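Local coordinates for protein alpha-galactosidase (Lactobacillus brevis, PDB 3MI6) that probably hydrolyses terminal, non-reducing alpha-D-galactose residues from alpha-galactosides such as galactose oligosaccharides and galactomannans, as a family 36 glycoside hydrolase, at residues G369-R374 against G410-P415; F250-S255 against P294-S299. One frame throughout, in Å; residues are numbered along the deposited sequence.

Contact 1. Residues G369-R374 against G410-P415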
loop_
_atom_site.group_PDB
_atom_site.type_symbol
_atom_site.label_atom_id
_atom_site.label_comp_id
_atom_site.label_asym_id
_atom_site.label_seq_id
_atom_site.Cartn_x
_atom_site.Cartn_y
_atom_site.Cartn_z
ATOM N N GLY D 369 49.897 7.885 2.050
ATOM C CA GLY D 369 50.979 8.517 1.318
ATOM C C GLY D 369 52.328 8.605 2.012
ATOM O O GLY D 369 53.308 9.009 1.402
ATOM N N TRP D 370 52.399 8.217 3.275
ATOM C CA TRP D 370 53.618 8.435 4.045
ATOM C C TRP D 370 54.697 7.365 3.839
ATOM O O TRP D 370 55.866 7.568 4.186
ATOM C CB TRP D 370 53.284 8.552 5.532
ATOM C CG TRP D 370 52.659 7.323 6.089
ATOM C CD1 TRP D 370 51.335 7.038 6.136
ATOM C CD2 TRP D 370 53.332 6.210 6.669
ATOM N NE1 TRP D 370 51.134 5.817 6.714
ATOM C CE2 TRP D 370 52.348 5.284 7.052
ATOM C CE3 TRP D 370 54.669 5.905 6.903
ATOM C CZ2 TRP D 370 52.657 4.069 7.661
ATOM C CZ3 TRP D 370 54.978 4.701 7.506
ATOM C CH2 TRP D 370 53.976 3.797 7.882
ATOM N N PHE D 371 54.303 6.232 3.274
ATOM C CA PHE D 371 55.182 5.072 3.184
ATOM C C PHE D 371 55.756 4.859 1.771
ATOM O O PHE D 371 55.232 5.400 0.792
ATOM C CB PHE D 371 54.405 3.839 3.634
ATOM C CG PHE D 371 53.093 3.666 2.922
ATOM C CD1 PHE D 371 52.920 2.659 1.988
ATOM C CD2 PHE D 371 52.033 4.528 3.165
ATOM C CE1 PHE D 371 51.709 2.501 1.327
ATOM C CE2 PHE D 371 50.825 4.377 2.500
ATOM C CZ PHE D 371 50.664 3.357 1.587
ATOM N N GLY D 372 56.831 4.079 1.671
ATOM C CA GLY D 372 57.392 3.693 0.383
ATOM C C GLY D 372 57.608 4.819 -0.615
ATOM O O GLY D 372 58.496 5.647 -0.451
ATOM N N HIS D 373 56.815 4.833 -1.676
ATOM C CA HIS D 373 56.807 5.959 -2.603
ATOM C C HIS D 373 55.379 6.330 -3.033
ATOM O O HIS D 373 55.131 6.676 -4.189
ATOM C CB HIS D 373 57.753 5.734 -3.805
ATOM C CG HIS D 373 57.767 4.331 -4.345
ATOM N ND1 HIS D 373 58.252 3.254 -3.628
ATOM C CD2 HIS D 373 57.402 3.838 -5.554
ATOM C CE1 HIS D 373 58.153 2.157 -4.359
ATOM N NE2 HIS D 373 57.646 2.485 -5.534
ATOM N N ARG D 374 54.450 6.270 -2.078
ATOM C CA ARG D 374 53.039 6.538 -2.341
ATOM C C ARG D 374 52.773 7.955 -2.818
ATOM O O ARG D 374 52.412 8.818 -2.028
ATOM C CB ARG D 374 52.191 6.275 -1.096
ATOM C CG ARG D 374 51.963 4.819 -0.790
ATOM C CD ARG D 374 50.993 4.166 -1.775
ATOM N NE ARG D 374 49.586 4.389 -1.463
ATOM C CZ ARG D 374 48.585 3.638 -1.923
ATOM N NH1 ARG D 374 48.823 2.600 -2.715
ATOM N NH2 ARG D 374 47.336 3.917 -1.580
ATOM N N GLY D 410 48.153 10.117 14.935
ATOM C CA GLY D 410 47.676 8.866 14.385
ATOM C C GLY D 410 48.100 8.751 12.943
ATOM O O GLY D 410 48.367 9.773 12.294
ATOM N N LEU D 411 48.186 7.517 12.446
ATOM C CA LEU D 411 48.500 7.291 11.038
ATOM C C LEU D 411 47.777 6.090 10.436
ATOM O O LEU D 411 47.216 5.262 11.141
ATOM C CB LEU D 411 50.022 7.234 10.781
ATOM C CG LEU D 411 50.839 5.968 11.064
ATOM C CD1 LEU D 411 50.615 4.965 9.970
ATOM C CD2 LEU D 411 52.320 6.276 11.155
ATOM N N TRP D 412 47.834 6.018 9.112
ATOM C CA TRP D 412 47.011 5.153 8.278
ATOM C C TRP D 412 47.819 3.957 7.758
ATOM O O TRP D 412 48.879 4.116 7.157
ATOM C CB TRP D 412 46.511 6.016 7.111
ATOM C CG TRP D 412 45.682 5.368 6.057
ATOM C CD1 TRP D 412 44.342 5.502 5.891
ATOM C CD2 TRP D 412 46.140 4.542 4.971
ATOM N NE1 TRP D 412 43.925 4.800 4.787
ATOM C CE2 TRP D 412 45.009 4.199 4.203
ATOM C CE3 TRP D 412 47.393 4.051 4.579
ATOM C CZ2 TRP D 412 45.088 3.376 3.070
ATOM C CZ3 TRP D 412 47.470 3.244 3.454
ATOM C CH2 TRP D 412 46.328 2.912 2.714
ATOM N N PHE D 413 47.326 2.758 8.012
ATOM C CA PHE D 413 47.848 1.567 7.368
ATOM C C PHE D 413 46.742 0.917 6.540
ATOM O O PHE D 413 45.551 1.139 6.793
ATOM C CB PHE D 413 48.312 0.550 8.408
ATOM C CG PHE D 413 49.493 0.987 9.214
ATOM C CD1 PHE D 413 50.779 0.677 8.803
ATOM C CD2 PHE D 413 49.319 1.687 10.398
ATOM C CE1 PHE D 413 51.872 1.075 9.554
ATOM C CE2 PHE D 413 50.401 2.084 11.152
ATOM C CZ PHE D 413 51.681 1.782 10.730
ATOM N N GLU D 414 47.145 0.105 5.562
ATOM C CA GLU D 414 46.246 -0.818 4.864
ATOM C C GLU D 414 46.972 -2.155 4.757
ATOM O O GLU D 414 47.395 -2.548 3.674
ATOM C CB GLU D 414 45.864 -0.292 3.469
ATOM C CG GLU D 414 44.674 -1.001 2.813
ATOM C CD GLU D 414 44.320 -0.438 1.439
ATOM O OE1 GLU D 414 44.766 0.676 1.104
ATOM O OE2 GLU D 414 43.587 -1.109 0.685
ATOM N N PRO D 415 47.111 -2.857 5.899
ATOM C CA PRO D 415 47.934 -4.058 6.122
ATOM C C PRO D 415 47.683 -5.196 5.144
ATOM O O PRO D 415 48.632 -5.726 4.547
ATOM C CB PRO D 415 47.491 -4.526 7.507
ATOM C CG PRO D 415 46.993 -3.312 8.172
ATOM C CD PRO D 415 46.332 -2.504 7.100
#
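With CG set between its backbone N and carbonyl carbon (chi1 62°), Trp370 reaches across to the strand and presents its indole N-H to the backbone of Trp412, whose own ring swings anti to its N (chi1 177°) and comes alongside Phe371. The Trp370 NE1 to Trp412 O bond is 2.9 Å long and close to straight, the acceptor lying in the indole plane and the donor in the carbonyl plane. Leu411 crosses the indole at about a right angle; its CD2 sits over one face, 4.3 Å from the centroid of the Trp370 six-membered ring, while CB of Phe371 backs the opposite face. At the benzo edge, Trp370 CZ2 and Phe413 CE1 approach to 3.6 Å in an offset edge-to-face pair, the edge of Trp370 toward the face of Phe413, planes at 85°. Phe371 and Trp412 lie nearly parallel but slid apart, meeting at Phe371 CE2 and Trp412 CZ3, 3.7 Å. A leucine in place of Trp370 would probably leave the Trp412 carbonyl without this donor and open a gap beneath the Leu411 methyls and beside the Phe413 ring. Trp412 NE1 hydrogen-bonds to Asp479 OD2, the predicted nucleophile, so Trp370 holds the backbone of a residue hydrogen-bonded to that carboxylate. This is the C-terminal rim of a (beta/alpha)8 barrel, where loops after the strands build the active site.

Contact 2. Residues F250-S255 against P294-S299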
loop_
_atom_site.group_PDB
_atom_site.type_symbol
_atom_site.label_atom_id
_atom_site.label_comp_id
_atom_site.label_asym_id
_atom_site.label_seq_id
_atom_site.Cartn_x
_atom_site.Cartn_y
_atom_site.Cartn_z
ATOM N N PHE D 250 18.629 -9.069 14.943
ATOM C CA PHE D 250 19.649 -10.093 14.803
ATOM C C PHE D 250 20.938 -9.450 14.357
ATOM O O PHE D 250 20.962 -8.747 13.348
ATOM C CB PHE D 250 19.227 -11.118 13.743
ATOM C CG PHE D 250 17.889 -11.736 13.995
ATOM C CD1 PHE D 250 16.729 -11.038 13.725
ATOM C CD2 PHE D 250 17.790 -13.011 14.493
ATOM C CE1 PHE D 250 15.500 -11.603 13.953
ATOM C CE2 PHE D 250 16.550 -13.582 14.727
ATOM C CZ PHE D 250 15.404 -12.873 14.458
ATOM N N ASN D 251 22.015 -9.677 15.093
ATOM C CA ASN D 251 23.323 -9.275 14.590
ATOM C C ASN D 251 24.391 -10.390 14.728
ATOM O O ASN D 251 24.092 -11.504 15.152
ATOM C CB ASN D 251 23.763 -7.937 15.189
ATOM C CG ASN D 251 24.713 -7.163 14.268
ATOM O OD1 ASN D 251 25.323 -7.736 13.356
ATOM N ND2 ASN D 251 24.852 -5.857 14.511
ATOM N N LEU D 252 25.631 -10.099 14.358
ATOM C CA LEU D 252 26.619 -11.151 14.174
ATOM C C LEU D 252 28.014 -10.641 14.476
ATOM O O LEU D 252 28.491 -9.734 13.811
ATOM C CB LEU D 252 26.588 -11.578 12.719
ATOM C CG LEU D 252 26.456 -13.051 12.403
ATOM C CD1 LEU D 252 27.415 -13.410 11.241
ATOM C CD2 LEU D 252 26.689 -13.905 13.664
ATOM N N VAL D 253 28.695 -11.210 15.462
ATOM C CA VAL D 253 30.063 -10.758 15.682
ATOM C C VAL D 253 31.027 -11.439 14.723
ATOM O O VAL D 253 31.713 -12.361 15.101
ATOM C CB VAL D 253 30.526 -11.009 17.091
ATOM C CG1 VAL D 253 31.762 -10.166 17.356
ATOM C CG2 VAL D 253 29.416 -10.682 18.056
ATOM N N TYR D 254 31.064 -10.968 13.482
ATOM C CA TYR D 254 31.852 -11.568 12.416
ATOM C C TYR D 254 32.083 -10.493 11.370
ATOM O O TYR D 254 31.336 -9.534 11.306
ATOM C CB TYR D 254 31.092 -12.746 11.809
ATOM C CG TYR D 254 31.950 -13.633 10.946
ATOM C CD1 TYR D 254 33.103 -14.218 11.457
ATOM C CD2 TYR D 254 31.609 -13.885 9.614
ATOM C CE1 TYR D 254 33.893 -15.023 10.668
ATOM C CE2 TYR D 254 32.392 -14.684 8.812
ATOM C CZ TYR D 254 33.533 -15.255 9.344
ATOM O OH TYR D 254 34.331 -16.047 8.553
ATOM N N SER D 255 33.117 -10.618 10.557
ATOM C CA SER D 255 33.466 -9.530 9.651
ATOM C C SER D 255 33.733 -10.034 8.252
ATOM O O SER D 255 34.198 -9.282 7.402
ATOM C CB SER D 255 34.712 -8.787 10.150
ATOM O OG SER D 255 34.659 -8.594 11.549
ATOM N N PRO D 294 31.114 -17.988 14.847
ATOM C CA PRO D 294 31.106 -16.633 15.411
ATOM C C PRO D 294 29.796 -16.487 16.153
ATOM O O PRO D 294 28.871 -17.256 15.869
ATOM C CB PRO D 294 31.100 -15.732 14.177
ATOM C CG PRO D 294 31.465 -16.592 13.038
ATOM C CD PRO D 294 31.026 -17.975 13.377
ATOM N N GLU D 295 29.701 -15.536 17.075
ATOM C CA GLU D 295 28.483 -15.380 17.866
ATOM C C GLU D 295 27.355 -14.623 17.155
ATOM O O GLU D 295 27.593 -13.637 16.438
ATOM C CB GLU D 295 28.811 -14.721 19.203
ATOM C CG GLU D 295 29.439 -15.683 20.179
ATOM C CD GLU D 295 29.797 -15.039 21.489
ATOM O OE1 GLU D 295 29.973 -13.800 21.532
ATOM O OE2 GLU D 295 29.906 -15.781 22.487
ATOM N N ALA D 296 26.126 -15.090 17.365
ATOM C CA ALA D 296 24.936 -14.368 16.917
ATOM C C ALA D 296 24.350 -13.594 18.087
ATOM O O ALA D 296 24.182 -14.154 19.158
ATOM C CB ALA D 296 23.911 -15.346 16.360
ATOM N N ILE D 297 24.055 -12.310 17.891
ATOM C CA ILE D 297 23.286 -11.512 18.874
ATOM C C ILE D 297 21.788 -11.529 18.556
ATOM O O ILE D 297 21.392 -11.191 17.452
ATOM C CB ILE D 297 23.711 -10.019 18.911
ATOM C CG1 ILE D 297 25.235 -9.849 18.948
ATOM C CG2 ILE D 297 23.067 -9.323 20.084
ATOM C CD1 ILE D 297 25.909 -10.526 20.113
ATOM N N LEU D 298 20.968 -11.924 19.524
ATOM C CA LEU D 298 19.512 -11.926 19.377
ATOM C C LEU D 298 18.839 -11.020 20.414
ATOM O O LEU D 298 19.351 -10.819 21.521
ATOM C CB LEU D 298 18.955 -13.334 19.516
ATOM C CG LEU D 298 18.601 -14.072 18.228
ATOM C CD1 LEU D 298 19.865 -14.288 17.402
ATOM C CD2 LEU D 298 17.950 -15.411 18.525
ATOM N N SER D 299 17.682 -10.473 20.052
ATOM C CA SER D 299 17.002 -9.508 20.908
ATOM C C SER D 299 15.555 -9.268 20.483
ATOM O O SER D 299 15.202 -9.380 19.302
ATOM C CB SER D 299 17.769 -8.186 20.926
ATOM O OG SER D 299 17.453 -7.454 22.085
HETATM O O HOH W 1 31.951 -14.098 17.418
#
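The ring of Tyr254 lies at a slant to Pro294, its CD1 nearest to Pro294 CG at 3.3 Å, and also meets the ring of His502. Phe250, at the other end, rests in the same oblique way on Leu298, where CD2 of Phe250 is 3.8 Å from CD1 of Leu298. The flat amide of Asn251 turns back to its own strand: OD1 accepts the N-H of Leu252 from a direction tilted from the amide plane, and ND2 has a weak bond to Tyr567.

Between these groups the backbones run antiparallel. Asn251 and Ile297 form a hydrogen-bonded pair, flanked by the non-hydrogen-bonded pairs Phe250 with Leu298 and Leu252 with Ala296. Asn251 N reaches Ile297 O over 2.9 Å on a lone pair, whereas the return bond from Ile297 N comes to Asn251 O from above the carbonyl plane. Val253 N adds a third, 2.8 Å from Glu295 O. At Val253, the centre of an inverse gamma turn, the regular pairing ends and a water takes over, joining Val253 O (2.9 Å) to Glu295 N (2.7 Å).

Phe250, Leu252, Ala296 and Leu298 share one face of the sheet, where Phe250, Ala296 and Leu298 touch strand 174-186 of another sheet; Asn251 and Ile297 point to the other, against helix 305-319. Val253 CG2, anti to its carbonyl carbon, lies beside the Ile297 CD1 methyl at 4.1 Å. The Glu295 carboxylate forms a salt bridge with Lys114 and a hydrogen bond with Thr123.

Three direct backbone bonds and one water bridge thus join the two chains, while mostly apolar side chains pack around them: a join suited to the buried middle of a beta-sandwich.

Overall arrangement
Contact 2 comes first along the chain and closes before contact 1 opens. Their centres are 32 Å apart and their nearest atoms about 14 Å, so they do not touch and share no sheet. Residues 250-255 and 294-299 lie on neighbouring central strands of the large antiparallel sheet of the N-terminal beta-sandwich; strand 290-301 then leads into helix 305-319 and on to the barrel. Residues 369-374 and 410-415 belong to that parallel eight-stranded barrel, the loop following strand 363-366 and the end of strand 408-413. One contact therefore ties strands inside the sandwich, while the other shapes the rim of the predicted catalytic site in the next domain.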